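Local coordinates for protein transcriptional regulator, TetR family (Myxococcus xanthus, PDB 5K7F) that probably binds DNA as a TetR-family transcriptional repressor, linked to regulation of an alternative route to isovaleryl coenzyme A, at residues S165-G168 / M169-I173; G181-D185 / E186-D190. All blocks are in the same frame, centred on the assembly; numbering follows the deposited sequence. Where two conformers were deposited one is given.

Interaction 1: residues S165-G168 / M169-I173; sequences SFLG and MVLWI
Leu167 O takes two amide donors from the following turn: Leu171 N at 2.8 Å with a nearly straight N-H (170°), and Val170 N at 3.2 Å, a weak bond bent to 123°. Val170 N also reaches Phe166 O, at 3.1 Å, and so divides its proton between an i-to-i-4 and an i-to-i-3 acceptor. Met169 N to Ser165 O and Trp172 N to Gly168 O continue the alpha-helical pattern near the C-terminal end of helix 159-171, in the all-helical C-terminal domain of a TetR-family regulator. Side chains one turn apart line up along it. Leu167 and Leu171 run side by side in the same direction and meet through their methyls, CD2 of Leu167 lying 4.1 Å from CD1 of Leu171. In Val170, CG2 is set anti to the carbonyl carbon, beside the backbone N; this brings the methyl to 3.2 Å from Phe166 O and obliquely against the Phe166 ring, 4.3 Å from CD1. Met169 CG, likewise anti to its carbonyl carbon (chi1 -79°), lies 3.4 Å from Ser165 O. Phe166 and Leu167 pack on helix 125-150, whereas Ser165 and Met169 both meet Met169 of the second subunit.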
# COMPACT_ATOMS: atom_id res chain seq x y z
N SER A 165 -6.85 -8.36 1.72
CA SER A 165 -6.18 -8.22 3.01
C SER A 165 -4.74 -8.71 2.89
O SER A 165 -3.77 -8.02 3.28
CB SER A 165 -6.93 -8.99 4.10
OG SER A 165 -8.21 -8.40 4.34
N PHE A 166 -4.62 -9.90 2.34
CA PHE A 166 -3.34 -10.51 1.97
C PHE A 166 -2.50 -9.54 1.14
O PHE A 166 -1.31 -9.30 1.42
CB PHE A 166 -3.67 -11.79 1.22
CG PHE A 166 -2.49 -12.57 0.65
CD1 PHE A 166 -1.61 -12.04 -0.29
CD2 PHE A 166 -2.37 -13.88 1.00
CE1 PHE A 166 -0.56 -12.86 -0.83
CE2 PHE A 166 -1.36 -14.68 0.46
CZ PHE A 166 -0.47 -14.13 -0.46
N LEU A 167 -3.08 -9.03 0.05
CA LEU A 167 -2.33 -8.14 -0.83
C LEU A 167 -1.89 -6.86 -0.12
O LEU A 167 -0.74 -6.43 -0.26
CB LEU A 167 -3.15 -7.81 -2.07
CG LEU A 167 -3.12 -8.85 -3.18
CD1 LEU A 167 -4.12 -8.44 -4.28
CD2 LEU A 167 -1.70 -9.04 -3.74
N GLY A 168 -2.79 -6.20 0.62
CA GLY A 168 -2.39 -4.99 1.33
C GLY A 168 -1.28 -5.26 2.34
O GLY A 168 -0.32 -4.50 2.45
N MET A 169 -1.46 -6.29 3.16
CA MET A 169 -0.39 -6.63 4.11
C MET A 169 0.95 -6.75 3.43
O MET A 169 1.96 -6.21 3.92
CB MET A 169 -0.70 -7.96 4.83
CG MET A 169 -1.67 -7.88 5.92
SD MET A 169 -2.12 -9.54 6.52
CE MET A 169 -0.57 -10.15 7.05
N VAL A 170 0.99 -7.43 2.29
CA VAL A 170 2.28 -7.82 1.71
C VAL A 170 2.87 -6.68 0.89
O VAL A 170 4.05 -6.35 1.02
CB VAL A 170 2.12 -9.10 0.89
CG1 VAL A 170 3.40 -9.45 0.20
CG2 VAL A 170 1.70 -10.24 1.82
N LEU A 171 2.05 -6.03 0.06
CA LEU A 171 2.61 -5.02 -0.82
C LEU A 171 3.05 -3.78 -0.06
O LEU A 171 3.98 -3.08 -0.49
CB LEU A 171 1.60 -4.67 -1.92
CG LEU A 171 1.21 -5.86 -2.81
CD1 LEU A 171 0.17 -5.40 -3.83
CD2 LEU A 171 2.42 -6.43 -3.51
N TRP A 172 2.39 -3.46 1.07
CA TRP A 172 2.74 -2.27 1.84
C TRP A 172 4.07 -2.42 2.59
O TRP A 172 4.58 -1.40 3.09
CB TRP A 172 1.60 -1.90 2.81
CG TRP A 172 1.50 -0.37 3.02
CD1 TRP A 172 1.08 0.55 2.10
CD2 TRP A 172 1.86 0.37 4.19
NE1 TRP A 172 1.16 1.81 2.63
CE2 TRP A 172 1.63 1.73 3.91
CE3 TRP A 172 2.35 0.02 5.45
CZ2 TRP A 172 1.87 2.74 4.84
CZ3 TRP A 172 2.60 1.05 6.38
CH2 TRP A 172 2.37 2.37 6.06
N ILE A 173 4.66 -3.63 2.64
CA ILE A 173 5.96 -3.85 3.30
C ILE A 173 7.05 -2.91 2.77
O ILE A 173 7.94 -2.50 3.52
CB ILE A 173 6.37 -5.31 3.19
CG1 ILE A 173 5.37 -6.23 3.92
CG2 ILE A 173 7.77 -5.51 3.73
CD1 ILE A 173 5.72 -7.78 3.76

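Interaction 2: residues G181-D185 / E186-D190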
# COMPACT_ATOMS: atom_id res chain seq x y z
N GLY A 181 16.81 -3.45 9.60
CA GLY A 181 15.85 -3.23 10.65
C GLY A 181 15.86 -4.32 11.69
O GLY A 181 16.55 -5.33 11.61
N ARG A 182 15.05 -4.08 12.72
CA ARG A 182 14.97 -5.02 13.83
C ARG A 182 14.48 -6.39 13.37
O ARG A 182 15.07 -7.41 13.73
CB ARG A 182 14.08 -4.46 14.93
CG ARG A 182 13.87 -5.42 16.08
CD ARG A 182 13.02 -4.83 17.16
NE ARG A 182 11.64 -4.69 16.75
CZ ARG A 182 10.70 -5.63 16.87
NH1 ARG A 182 10.97 -6.84 17.36
NH2 ARG A 182 9.45 -5.35 16.49
N LEU A 183 13.44 -6.43 12.56
CA LEU A 183 12.88 -7.67 12.04
C LEU A 183 13.46 -8.01 10.67
O LEU A 183 13.55 -7.15 9.80
CB LEU A 183 11.36 -7.53 11.93
CG LEU A 183 10.62 -7.31 13.25
CD1 LEU A 183 9.19 -7.05 12.90
CD2 LEU A 183 10.69 -8.44 14.18
N THR A 184 13.89 -9.27 10.50
CA THR A 184 14.30 -9.77 9.20
C THR A 184 13.07 -10.05 8.33
O THR A 184 11.94 -10.11 8.82
CB THR A 184 15.13 -11.06 9.32
OG1 THR A 184 14.31 -12.10 9.89
CG2 THR A 184 16.34 -10.82 10.22
N ASP A 185 13.32 -10.30 7.06
CA ASP A 185 12.29 -10.64 6.15
C ASP A 185 11.58 -11.92 6.60
O ASP A 185 10.40 -12.03 6.53
CB ASP A 185 12.82 -10.86 4.69
CG ASP A 185 14.10 -11.79 4.55
OD1 ASP A 185 14.63 -12.31 5.50
OD2 ASP A 185 14.56 -11.95 3.40
N GLU A 186 12.38 -12.89 7.03
CA GLU A 186 11.81 -14.17 7.48
C GLU A 186 10.97 -14.00 8.74
O GLU A 186 9.94 -14.67 8.89
CB GLU A 186 12.93 -15.18 7.71
CG GLU A 186 13.61 -15.62 6.43
CD GLU A 186 14.46 -16.87 6.59
OE1 GLU A 186 15.23 -17.00 7.58
OE2 GLU A 186 14.36 -17.72 5.70
N GLN A 187 11.39 -13.14 9.67
CA GLN A 187 10.59 -12.90 10.87
C GLN A 187 9.25 -12.26 10.49
O GLN A 187 8.21 -12.61 11.06
CB GLN A 187 11.33 -12.02 11.86
CG GLN A 187 12.43 -12.71 12.62
CD GLN A 187 13.34 -11.75 13.36
OE1 GLN A 187 13.78 -10.74 12.83
NE2 GLN A 187 13.62 -12.06 14.62
N ILE A 188 9.27 -11.36 9.50
CA ILE A 188 8.04 -10.69 9.05
C ILE A 188 7.13 -11.72 8.42
O ILE A 188 5.94 -11.79 8.75
CB ILE A 188 8.32 -9.52 8.08
CG1 ILE A 188 9.12 -8.41 8.80
CG2 ILE A 188 6.96 -8.95 7.53
CD1 ILE A 188 9.84 -7.38 7.92
N ALA A 189 7.69 -12.60 7.57
CA ALA A 189 6.84 -13.61 6.94
C ALA A 189 6.32 -14.61 7.96
O ALA A 189 5.13 -14.99 7.91
CB ALA A 189 7.60 -14.33 5.83
N ASP A 190 7.17 -15.06 8.89
CA ASP A 190 6.70 -16.02 9.88
C ASP A 190 5.51 -15.42 10.63
O ASP A 190 4.52 -16.12 10.90
CB ASP A 190 7.83 -16.39 10.85
CG ASP A 190 8.83 -17.37 10.25
OD1 ASP A 190 8.54 -18.01 9.23
OD2 ASP A 190 9.91 -17.51 10.85
O HOH W 1 14.61 -9.27 15.74
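Thr184 and Gln187 exchange bonds in both directions, a capping box at the start of helix 185-196. Gln187 OE1 accepts Thr184 N at 2.8 Å, in the carbonyl plane and almost straight (169°), while Thr184 OG1 accepts Gln187 N at 3.1 Å. The torsions bring both groups into place: Thr184 OG1 stands between its own backbone N and carbonyl carbon (chi1 64°), facing the first turn, and the Gln187 chain, extended beyond CG, carries its amide back past the cap. A water then fixes the other end of that amide, accepting from Gln187 NE2 at 3.2 Å and donating to Arg182 O. Asp185 OD1 adds a weak bond to Glu186 N. Next to the cap, Ile188 lays CG1 against Leu183 CB at 3.9 Å and beside Thr184 O, the acceptor of its own amide; its side chain also packs on Ile173, Trp176 and Phe177. With an alanine in place of Ile188, Leu183 CB is likely to lose this apolar partner and a gap to open toward Trp176 and Phe177. Farther out, Arg182 forms a salt bridge with Asp158 of the second subunit. On the side of helix 89-105, Asp185 rests on Leu102 and Thr105, Ala189 packs on Ile101, and Asp190 forms a salt bridge with Arg98.

Interaction 1 lies near the C-terminal end of helix 159-171; the chain then runs through a loop into interaction 2, at the start of helix 185-196, the next helix. Their centres are about 15 Å apart, yet side chains bridge them, with Ile173 CD1 packing 4.1 Å from Ile188 CG2. Helix 89-105 is a common neighbour of both. The pair illustrates how local helix geometry can serve a larger fold: interaction 1 is buried, its centre about 10 Å from the centre of the chain, and interaction 2 is a partly exposed helix start, its centre about 18 Å from the centre of the chain, both within one C-terminal domain. Both also reach the second subunit, so each contributes to the dimer interface.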